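Local coordinates for Ras GTPase-activating-like protein IQGAP2 (Homo sapiens, PDB 5CJP), which probably acts as a scaffold whose domain related to Ras GTPase activators binds small GTPases in their GTP-bound form, at residues Phe18-Thr23 and Val336-Ile341; Val118-Ile122 and Gln263-Leu267; Pro133-Tyr137 and Ala163-Val169. All coordinates share one frame; numbering follows the deposited sequence.

Interaction 1 (Phe18-Thr23 and Val336-Ile341); sequences FYLLQT and VIYISI
Q22 and Y338 face each other where helix 18-23 lies nearly antiparallel to strand 337-341, the short axes 7.8 Å apart at 153°. The helix packs beside a strand that forms an intersubunit antiparallel beta ladder with the second subunit, another copy of the protein, so the sheet runs on across the interface and the helix lies against one strand of it. The side-chain amide of Q22 pairs with the backbone N-H and C=O of I339 as a neighbouring strand might. It uses both ends, OE1 of Q22 accepting from I339 N at 2.8 Å with a fairly straight N-H, and NE2 of Q22 donating to I339 O at 2.7 Å. The second bond lies in the carbonyl plane, on a lone pair, and close to the plane of the amide itself. NE2 also donates to F18 O one turn back, from above that carbonyl's plane, and the three bonds together probably hold the amide in its rotation. Beside it Y19 and Y338 form a T-shaped pair, planes at 58° and centroids 4.9 Å apart. A chi1 of 172° swings the Y19 ring away from its own N and carries its edge to the Y338 ring. There, CD1 of Y19 stands 3.5 Å above the plane of the Y338 ring, over its centre.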
loop_
_atom_site.group_PDB
_atom_site.type_symbol
_atom_site.label_atom_id
_atom_site.label_comp_id
_atom_site.label_asym_id
_atom_site.label_seq_id
_atom_site.Cartn_x
_atom_site.Cartn_y
_atom_site.Cartn_z
ATOM N N PHE E 18 3.032 16.783 -9.003
ATOM C CA PHE E 18 3.444 16.040 -7.833
ATOM C C PHE E 18 3.901 16.958 -6.715
ATOM O O PHE E 18 3.627 16.717 -5.549
ATOM C CB PHE E 18 4.523 15.043 -8.233
ATOM C CG PHE E 18 4.024 13.975 -9.152
ATOM C CD1 PHE E 18 2.709 13.991 -9.613
ATOM C CD2 PHE E 18 4.849 12.930 -9.529
ATOM C CE1 PHE E 18 2.223 12.981 -10.426
ATOM C CE2 PHE E 18 4.370 11.912 -10.345
ATOM C CZ PHE E 18 3.055 11.936 -10.795
ATOM N N TYR E 19 4.591 18.023 -7.084
ATOM C CA TYR E 19 5.084 18.993 -6.118
ATOM C C TYR E 19 3.929 19.683 -5.371
ATOM O O TYR E 19 3.907 19.727 -4.156
ATOM C CB TYR E 19 5.932 20.037 -6.848
ATOM C CG TYR E 19 6.329 21.192 -5.966
ATOM C CD1 TYR E 19 7.112 20.985 -4.834
ATOM C CD2 TYR E 19 5.911 22.494 -6.254
ATOM C CE1 TYR E 19 7.474 22.043 -4.006
ATOM C CE2 TYR E 19 6.270 23.568 -5.435
ATOM C CZ TYR E 19 7.049 23.339 -4.311
ATOM O OH TYR E 19 7.399 24.392 -3.482
ATOM N N LEU E 20 2.978 20.232 -6.107
ATOM C CA LEU E 20 1.847 20.892 -5.491
ATOM C C LEU E 20 1.016 19.929 -4.648
ATOM O O LEU E 20 0.556 20.284 -3.564
ATOM C CB LEU E 20 0.980 21.542 -6.564
ATOM C CG LEU E 20 1.699 22.678 -7.312
ATOM C CD1 LEU E 20 0.761 23.324 -8.317
ATOM C CD2 LEU E 20 2.194 23.710 -6.292
ATOM N N LEU E 21 0.824 18.706 -5.128
ATOM C CA LEU E 21 0.052 17.736 -4.361
ATOM C C LEU E 21 0.577 17.539 -2.943
ATOM O O LEU E 21 -0.210 17.428 -2.007
ATOM C CB LEU E 21 0.041 16.385 -5.058
ATOM C CG LEU E 21 -1.154 16.110 -5.956
ATOM C CD1 LEU E 21 -0.959 14.765 -6.630
ATOM C CD2 LEU E 21 -2.422 16.121 -5.130
ATOM N N GLN E 22 1.899 17.492 -2.793
ATOM C CA GLN E 22 2.547 17.278 -1.496
ATOM C C GLN E 22 2.940 18.543 -0.741
ATOM O O GLN E 22 3.027 18.547 0.490
ATOM C CB GLN E 22 3.833 16.455 -1.685
ATOM C CG GLN E 22 3.612 15.073 -2.300
ATOM C CD GLN E 22 4.892 14.457 -2.832
ATOM O OE1 GLN E 22 5.784 14.055 -2.064
ATOM N NE2 GLN E 22 4.997 14.387 -4.154
ATOM N N THR E 23 3.167 19.616 -1.479
ATOM C CA THR E 23 3.671 20.836 -0.883
ATOM C C THR E 23 2.710 22.002 -0.811
ATOM O O THR E 23 2.868 22.881 0.050
ATOM C CB THR E 23 4.952 21.261 -1.654
ATOM O OG1 THR E 23 5.920 20.216 -1.539
ATOM C CG2 THR E 23 5.552 22.507 -1.106
ATOM N N VAL E 336 11.738 21.635 2.764
ATOM C CA VAL E 336 10.814 20.602 2.346
ATOM C C VAL E 336 11.403 19.615 1.338
ATOM O O VAL E 336 12.167 19.981 0.442
ATOM C CB VAL E 336 9.489 21.226 1.802
ATOM C CG1 VAL E 336 9.768 22.570 1.164
ATOM C CG2 VAL E 336 8.831 20.288 0.788
ATOM N N ILE E 337 11.029 18.354 1.527
ATOM C CA ILE E 337 11.443 17.236 0.698
ATOM C C ILE E 337 10.157 16.690 0.052
ATOM O O ILE E 337 9.092 16.734 0.666
ATOM C CB ILE E 337 12.063 16.126 1.573
ATOM C CG1 ILE E 337 13.505 16.460 1.920
ATOM C CG2 ILE E 337 11.996 14.815 0.879
ATOM C CD1 ILE E 337 13.613 17.667 2.771
ATOM N N TYR E 338 10.234 16.194 -1.178
ATOM C CA TYR E 338 9.049 15.637 -1.809
ATOM C C TYR E 338 9.358 14.589 -2.880
ATOM O O TYR E 338 10.489 14.416 -3.317
ATOM C CB TYR E 338 8.177 16.752 -2.387
ATOM C CG TYR E 338 8.761 17.452 -3.598
ATOM C CD1 TYR E 338 8.277 17.190 -4.888
ATOM C CD2 TYR E 338 9.784 18.403 -3.456
ATOM C CE1 TYR E 338 8.801 17.857 -5.995
ATOM C CE2 TYR E 338 10.305 19.071 -4.554
ATOM C CZ TYR E 338 9.814 18.798 -5.813
ATOM O OH TYR E 338 10.334 19.471 -6.899
ATOM N N ILE E 339 8.317 13.910 -3.319
ATOM C CA ILE E 339 8.428 12.849 -4.293
ATOM C C ILE E 339 8.038 13.303 -5.694
ATOM O O ILE E 339 6.920 13.774 -5.911
ATOM C CB ILE E 339 7.514 11.701 -3.847
ATOM C CG1 ILE E 339 8.095 11.080 -2.565
ATOM C CG2 ILE E 339 7.262 10.740 -4.982
ATOM C CD1 ILE E 339 9.472 10.540 -2.728
ATOM N N SER E 340 8.935 13.140 -6.659
ATOM C CA SER E 340 8.627 13.569 -8.023
ATOM C C SER E 340 9.002 12.512 -9.088
ATOM O O SER E 340 9.402 11.389 -8.769
ATOM C CB SER E 340 9.363 14.902 -8.289
ATOM O OG SER E 340 8.895 15.558 -9.469
ATOM N N ILE E 341 8.863 12.888 -10.352
ATOM C CA ILE E 341 9.208 12.030 -11.476
ATOM C C ILE E 341 10.461 12.637 -12.097
ATOM O O ILE E 341 10.706 13.831 -11.950
ATOM C CB ILE E 341 8.122 12.048 -12.543
ATOM C CG1 ILE E 341 6.935 11.219 -12.114
ATOM C CG2 ILE E 341 8.630 11.454 -13.831
ATOM C CD1 ILE E 341 5.827 11.374 -13.102
#

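Interaction 2 (Val118-Ile122 and Gln263-Leu267); sequences VKEII and QRRNL
I122 and L267 meet nearly at right angles, the delta methyl of the isoleucine laid across the fork of the leucine. CD1 of I122 comes to 3.5 Å from CD1 of L267 and is also close to its CG and CD2, so one methyl lies against the whole branch point. The setting is a pair of helices, 111-123 and 261-278, inside the helical region of the family of Ras GTPase activators; in these segments their N-to-C directions cross at 136°, with 10.2 Å between the short axes. The other leucine branch turns to the preceding helical turn. CD2 of L267 faces CG1 of V118 at 4.2 Å, again with the two side chains crossing at about a right angle, and CG2 of I121 approaches CD2 of L267 at 4.3 Å. I121 also sets CG2 beside CB of N266, and its side chain touches V183 and V187 of helix 167-193, which extends the apolar layer to a third helix.

Q263 closes the end of this layer. Its chain stays extended beyond CG (chi2 175°), and the amide crosses the I122 side chain to place NE2 of Q263 2.8 Å from I122 O. The carbonyl oxygen lies almost in the amide plane of Q263, whereas the donor is tilted 31° from the plane of the carbonyl. At the other end of the group, OE1 of Q263 accepts from N260 N. With each end of the carboxamide engaged, its rotation is probably well fixed. The aliphatic contacts are undirected, so the bond from Q263 NE2 to I122 O is probably what sets the register of the two helices here.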
loop_
_atom_site.group_PDB
_atom_site.type_symbol
_atom_site.label_atom_id
_atom_site.label_comp_id
_atom_site.label_asym_id
_atom_site.label_seq_id
_atom_site.Cartn_x
_atom_site.Cartn_y
_atom_site.Cartn_z
ATOM N N VAL E 118 -32.366 3.544 4.935
ATOM C CA VAL E 118 -32.130 3.066 3.585
ATOM C C VAL E 118 -32.070 1.551 3.655
ATOM O O VAL E 118 -32.625 0.859 2.807
ATOM C CB VAL E 118 -30.810 3.624 2.994
ATOM C CG1 VAL E 118 -30.346 2.757 1.841
ATOM C CG2 VAL E 118 -31.025 5.053 2.491
ATOM N N LYS E 119 -31.397 1.043 4.684
ATOM C CA LYS E 119 -31.257 -0.394 4.873
ATOM C C LYS E 119 -32.642 -1.027 5.038
ATOM O O LYS E 119 -32.850 -2.200 4.725
ATOM C CB LYS E 119 -30.388 -0.675 6.099
ATOM C CG LYS E 119 -30.232 -2.143 6.404
ATOM C CD LYS E 119 -29.470 -2.378 7.697
ATOM C CE LYS E 119 -29.578 -3.838 8.136
ATOM N NZ LYS E 119 -29.220 -4.766 7.016
ATOM N N GLU E 120 -33.589 -0.231 5.528
ATOM C CA GLU E 120 -34.957 -0.696 5.719
ATOM C C GLU E 120 -35.699 -0.809 4.391
ATOM O O GLU E 120 -36.483 -1.735 4.191
ATOM C CB GLU E 120 -35.724 0.264 6.622
ATOM C CG GLU E 120 -35.528 0.036 8.093
ATOM C CD GLU E 120 -36.397 0.952 8.928
ATOM O OE1 GLU E 120 -36.413 0.790 10.167
ATOM O OE2 GLU E 120 -37.066 1.835 8.343
ATOM N N ILE E 121 -35.463 0.142 3.490
ATOM C CA ILE E 121 -36.132 0.139 2.191
ATOM C C ILE E 121 -35.519 -0.913 1.262
ATOM O O ILE E 121 -36.186 -1.408 0.340
ATOM C CB ILE E 121 -36.036 1.527 1.529
ATOM C CG1 ILE E 121 -36.722 2.568 2.412
ATOM C CG2 ILE E 121 -36.664 1.501 0.153
ATOM C CD1 ILE E 121 -36.421 3.990 2.028
ATOM N N ILE E 122 -34.249 -1.240 1.513
ATOM C CA ILE E 122 -33.519 -2.244 0.718
ATOM C C ILE E 122 -33.948 -3.640 1.137
ATOM O O ILE E 122 -34.202 -4.500 0.303
ATOM C CB ILE E 122 -31.966 -2.135 0.920
ATOM C CG1 ILE E 122 -31.383 -0.899 0.229
ATOM C CG2 ILE E 122 -31.276 -3.303 0.336
ATOM C CD1 ILE E 122 -32.355 0.143 -0.067
ATOM N N GLN E 263 -35.242 -2.056 -6.004
ATOM C CA GLN E 263 -34.686 -1.297 -4.894
ATOM C C GLN E 263 -34.282 0.073 -5.414
ATOM O O GLN E 263 -34.444 1.082 -4.724
ATOM C CB GLN E 263 -33.488 -2.042 -4.296
ATOM C CG GLN E 263 -33.842 -3.442 -3.794
ATOM C CD GLN E 263 -32.639 -4.233 -3.303
ATOM O OE1 GLN E 263 -31.660 -4.413 -4.029
ATOM N NE2 GLN E 263 -32.715 -4.722 -2.068
ATOM N N ARG E 264 -33.773 0.110 -6.644
ATOM C CA ARG E 264 -33.380 1.365 -7.279
ATOM C C ARG E 264 -34.588 2.266 -7.464
ATOM O O ARG E 264 -34.564 3.449 -7.104
ATOM C CB ARG E 264 -32.785 1.108 -8.658
ATOM C CG ARG E 264 -31.295 1.173 -8.693
ATOM C CD ARG E 264 -30.790 2.585 -8.478
ATOM N NE ARG E 264 -29.543 2.545 -7.716
ATOM C CZ ARG E 264 -28.520 1.743 -7.995
ATOM N NH1 ARG E 264 -28.592 0.912 -9.024
ATOM N NH2 ARG E 264 -27.438 1.761 -7.237
ATOM N N ARG E 265 -35.632 1.692 -8.057
ATOM C CA ARG E 265 -36.869 2.411 -8.320
ATOM C C ARG E 265 -37.507 2.902 -7.013
ATOM O O ARG E 265 -38.172 3.943 -6.992
ATOM C CB ARG E 265 -37.832 1.509 -9.092
ATOM C CG ARG E 265 -39.016 2.231 -9.699
ATOM C CD ARG E 265 -39.925 1.236 -10.370
ATOM N NE ARG E 265 -39.187 0.400 -11.310
ATOM C CZ ARG E 265 -38.695 0.837 -12.468
ATOM N NH1 ARG E 265 -38.868 2.104 -12.828
ATOM N NH2 ARG E 265 -38.028 0.010 -13.262
ATOM N N ASN E 266 -37.290 2.154 -5.933
ATOM C CA ASN E 266 -37.830 2.536 -4.634
ATOM C C ASN E 266 -37.053 3.726 -4.081
ATOM O O ASN E 266 -37.639 4.766 -3.780
ATOM C CB ASN E 266 -37.769 1.359 -3.648
ATOM C CG ASN E 266 -38.905 0.351 -3.856
ATOM O OD1 ASN E 266 -38.928 -0.705 -3.225
ATOM N ND2 ASN E 266 -39.846 0.676 -4.734
ATOM N N LEU E 267 -35.737 3.585 -3.954
ATOM C CA LEU E 267 -34.906 4.675 -3.447
ATOM C C LEU E 267 -35.042 5.896 -4.337
ATOM O O LEU E 267 -35.157 7.025 -3.855
ATOM C CB LEU E 267 -33.448 4.249 -3.383
ATOM C CG LEU E 267 -33.207 3.196 -2.319
ATOM C CD1 LEU E 267 -31.870 2.535 -2.567
ATOM C CD2 LEU E 267 -33.283 3.841 -0.923
#

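Interaction 3 (Pro133-Tyr137 and Ala163-Val169); sequences PVEVY and ALTYPEV
Y137 reaches from helix 133-139 into the bend formed by A163-V169, and its side chain can be followed outward as a series of contacts. CB of Y137 lies 3.6 Å from CB of A163 and 4.0 Å from CG2 of V169, held between the residue that ends one helix and the first turn of the next. The same V169 methyl presses on the backbone, with CG2 3.4 Å from Y137 CA. A chi1 of 167° puts CG opposite the backbone N and sends the ring past these two residues. Along the ring, CG still faces A163 CB, while CD1 has V169 CG2 and Y166 CD2 as neighbours. CE1 of Y137 then settles over one face of the Y166 ring, 3.5 Å above its plane and displaced toward the rim. The ring planes of Y137 and Y166 meet obliquely, at 47°. At the tip, OH of Y137 makes a weak hydrogen bond to P155 O. Replacing Y137 by an alanine would probably open a gap where CE1 lay over the Y166 ring and leave P155 O without this weak donor. At the start of the helix, P133 CB packs on A163 CB, and V136 CB faces CG1 of V169.

The site is the short connection between helix 160-163 and helix 167-193, within the family region related to Ras GTPase activators. Helix 133-139 lies against both, while L154 and V158 of the preceding loop also touch Y137.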
loop_
_atom_site.group_PDB
_atom_site.type_symbol
_atom_site.label_atom_id
_atom_site.label_comp_id
_atom_site.label_asym_id
_atom_site.label_seq_id
_atom_site.Cartn_x
_atom_site.Cartn_y
_atom_site.Cartn_z
ATOM N N PRO E 133 -47.989 4.648 -14.157
ATOM C CA PRO E 133 -49.175 3.917 -14.605
ATOM C C PRO E 133 -48.915 2.917 -15.727
ATOM O O PRO E 133 -49.127 1.722 -15.536
ATOM C CB PRO E 133 -50.120 5.034 -15.027
ATOM C CG PRO E 133 -49.804 6.099 -14.031
ATOM C CD PRO E 133 -48.284 6.085 -14.024
ATOM N N VAL E 134 -48.459 3.396 -16.887
ATOM C CA VAL E 134 -48.199 2.493 -18.014
ATOM C C VAL E 134 -47.269 1.352 -17.639
ATOM O O VAL E 134 -47.411 0.232 -18.145
ATOM C CB VAL E 134 -47.588 3.223 -19.250
ATOM C CG1 VAL E 134 -48.619 4.139 -19.884
ATOM C CG2 VAL E 134 -46.362 4.017 -18.844
ATOM N N GLU E 135 -46.312 1.631 -16.760
ATOM C CA GLU E 135 -45.380 0.603 -16.316
ATOM C C GLU E 135 -46.093 -0.363 -15.387
ATOM O O GLU E 135 -45.822 -1.561 -15.399
ATOM C CB GLU E 135 -44.181 1.225 -15.597
ATOM C CG GLU E 135 -43.007 1.520 -16.518
ATOM C CD GLU E 135 -41.759 1.967 -15.775
ATOM O OE1 GLU E 135 -41.740 3.109 -15.268
ATOM O OE2 GLU E 135 -40.795 1.171 -15.696
ATOM N N VAL E 136 -47.007 0.160 -14.580
ATOM C CA VAL E 136 -47.754 -0.692 -13.668
ATOM C C VAL E 136 -48.729 -1.502 -14.502
ATOM O O VAL E 136 -48.815 -2.720 -14.366
ATOM C CB VAL E 136 -48.559 0.129 -12.626
ATOM C CG1 VAL E 136 -49.196 -0.816 -11.602
ATOM C CG2 VAL E 136 -47.649 1.137 -11.943
ATOM N N TYR E 137 -49.458 -0.811 -15.372
ATOM C CA TYR E 137 -50.435 -1.458 -16.233
ATOM C C TYR E 137 -49.794 -2.627 -16.942
ATOM O O TYR E 137 -50.275 -3.757 -16.876
ATOM C CB TYR E 137 -50.969 -0.482 -17.281
ATOM C CG TYR E 137 -51.745 -1.180 -18.376
ATOM C CD1 TYR E 137 -53.062 -1.585 -18.175
ATOM C CD2 TYR E 137 -51.136 -1.492 -19.589
ATOM C CE1 TYR E 137 -53.754 -2.291 -19.154
ATOM C CE2 TYR E 137 -51.817 -2.196 -20.574
ATOM C CZ TYR E 137 -53.125 -2.595 -20.351
ATOM O OH TYR E 137 -53.794 -3.305 -21.325
ATOM N N ALA E 163 -54.423 3.653 -18.767
ATOM C CA ALA E 163 -53.867 2.601 -17.928
ATOM C C ALA E 163 -54.648 2.661 -16.619
ATOM O O ALA E 163 -54.784 1.663 -15.912
ATOM C CB ALA E 163 -52.389 2.846 -17.678
ATOM N N LEU E 164 -55.170 3.847 -16.318
ATOM C CA LEU E 164 -55.948 4.063 -15.109
ATOM C C LEU E 164 -57.401 3.671 -15.324
ATOM O O LEU E 164 -58.244 3.885 -14.456
ATOM C CB LEU E 164 -55.866 5.531 -14.673
ATOM C CG LEU E 164 -54.489 6.022 -14.210
ATOM C CD1 LEU E 164 -54.586 7.452 -13.714
ATOM C CD2 LEU E 164 -53.971 5.121 -13.103
ATOM N N THR E 165 -57.697 3.100 -16.488
ATOM C CA THR E 165 -59.056 2.661 -16.784
ATOM C C THR E 165 -59.324 1.428 -15.945
ATOM O O THR E 165 -60.429 1.225 -15.444
ATOM C CB THR E 165 -59.227 2.279 -18.272
ATOM O OG1 THR E 165 -59.161 3.460 -19.080
ATOM C CG2 THR E 165 -60.574 1.585 -18.499
ATOM N N TYR E 166 -58.291 0.610 -15.797
ATOM C CA TYR E 166 -58.372 -0.620 -15.033
ATOM C C TYR E 166 -58.207 -0.320 -13.549
ATOM O O TYR E 166 -57.105 -0.014 -13.097
ATOM C CB TYR E 166 -57.278 -1.573 -15.515
ATOM C CG TYR E 166 -57.340 -1.806 -17.002
ATOM C CD1 TYR E 166 -57.969 -2.933 -17.527
ATOM C CD2 TYR E 166 -56.850 -0.848 -17.893
ATOM C CE1 TYR E 166 -58.114 -3.101 -18.909
ATOM C CE2 TYR E 166 -56.991 -1.004 -19.273
ATOM C CZ TYR E 166 -57.628 -2.129 -19.776
ATOM O OH TYR E 166 -57.785 -2.270 -21.140
ATOM N N PRO E 167 -59.308 -0.389 -12.773
ATOM C CA PRO E 167 -59.305 -0.128 -11.330
ATOM C C PRO E 167 -58.251 -0.933 -10.591
ATOM O O PRO E 167 -57.831 -0.558 -9.506
ATOM C CB PRO E 167 -60.717 -0.507 -10.911
ATOM C CG PRO E 167 -61.514 -0.114 -12.096
ATOM C CD PRO E 167 -60.680 -0.664 -13.236
ATOM N N GLU E 168 -57.834 -2.051 -11.174
ATOM C CA GLU E 168 -56.800 -2.883 -10.564
ATOM C C GLU E 168 -55.459 -2.140 -10.608
ATOM O O GLU E 168 -54.737 -2.079 -9.617
ATOM C CB GLU E 168 -56.688 -4.217 -11.306
ATOM C CG GLU E 168 -57.205 -4.174 -12.737
ATOM C CD GLU E 168 -58.715 -4.322 -12.814
ATOM O OE1 GLU E 168 -59.198 -5.477 -12.821
ATOM O OE2 GLU E 168 -59.418 -3.290 -12.852
ATOM N N VAL E 169 -55.133 -1.575 -11.766
ATOM C CA VAL E 169 -53.902 -0.820 -11.925
ATOM C C VAL E 169 -53.965 0.446 -11.078
ATOM O O VAL E 169 -52.975 0.842 -10.466
ATOM C CB VAL E 169 -53.669 -0.436 -13.405
ATOM C CG1 VAL E 169 -52.644 0.682 -13.515
ATOM C CG2 VAL E 169 -53.187 -1.648 -14.169
#

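The three contacts are nested along the chain: interaction 1 closes the outermost loop, interaction 2 lies within it, and interaction 3 within interaction 2. Interactions 2 and 3, with centres about 23 Å apart, both fall in the GTPase-activator family region and are tied by helix 167-193, which begins at interaction 3 and touches I121 of interaction 2; a long, weak ion pair joins R265 to E135. Interaction 1 lies across the chain's centre, its centre about 44 Å from that of interaction 2 and 62 Å from that of interaction 3. It joins the N-terminal helix 7-23 to strand 337-343, late in the chain, beside the second subunit, whereas the other two lie within the helical GTPase-activator region.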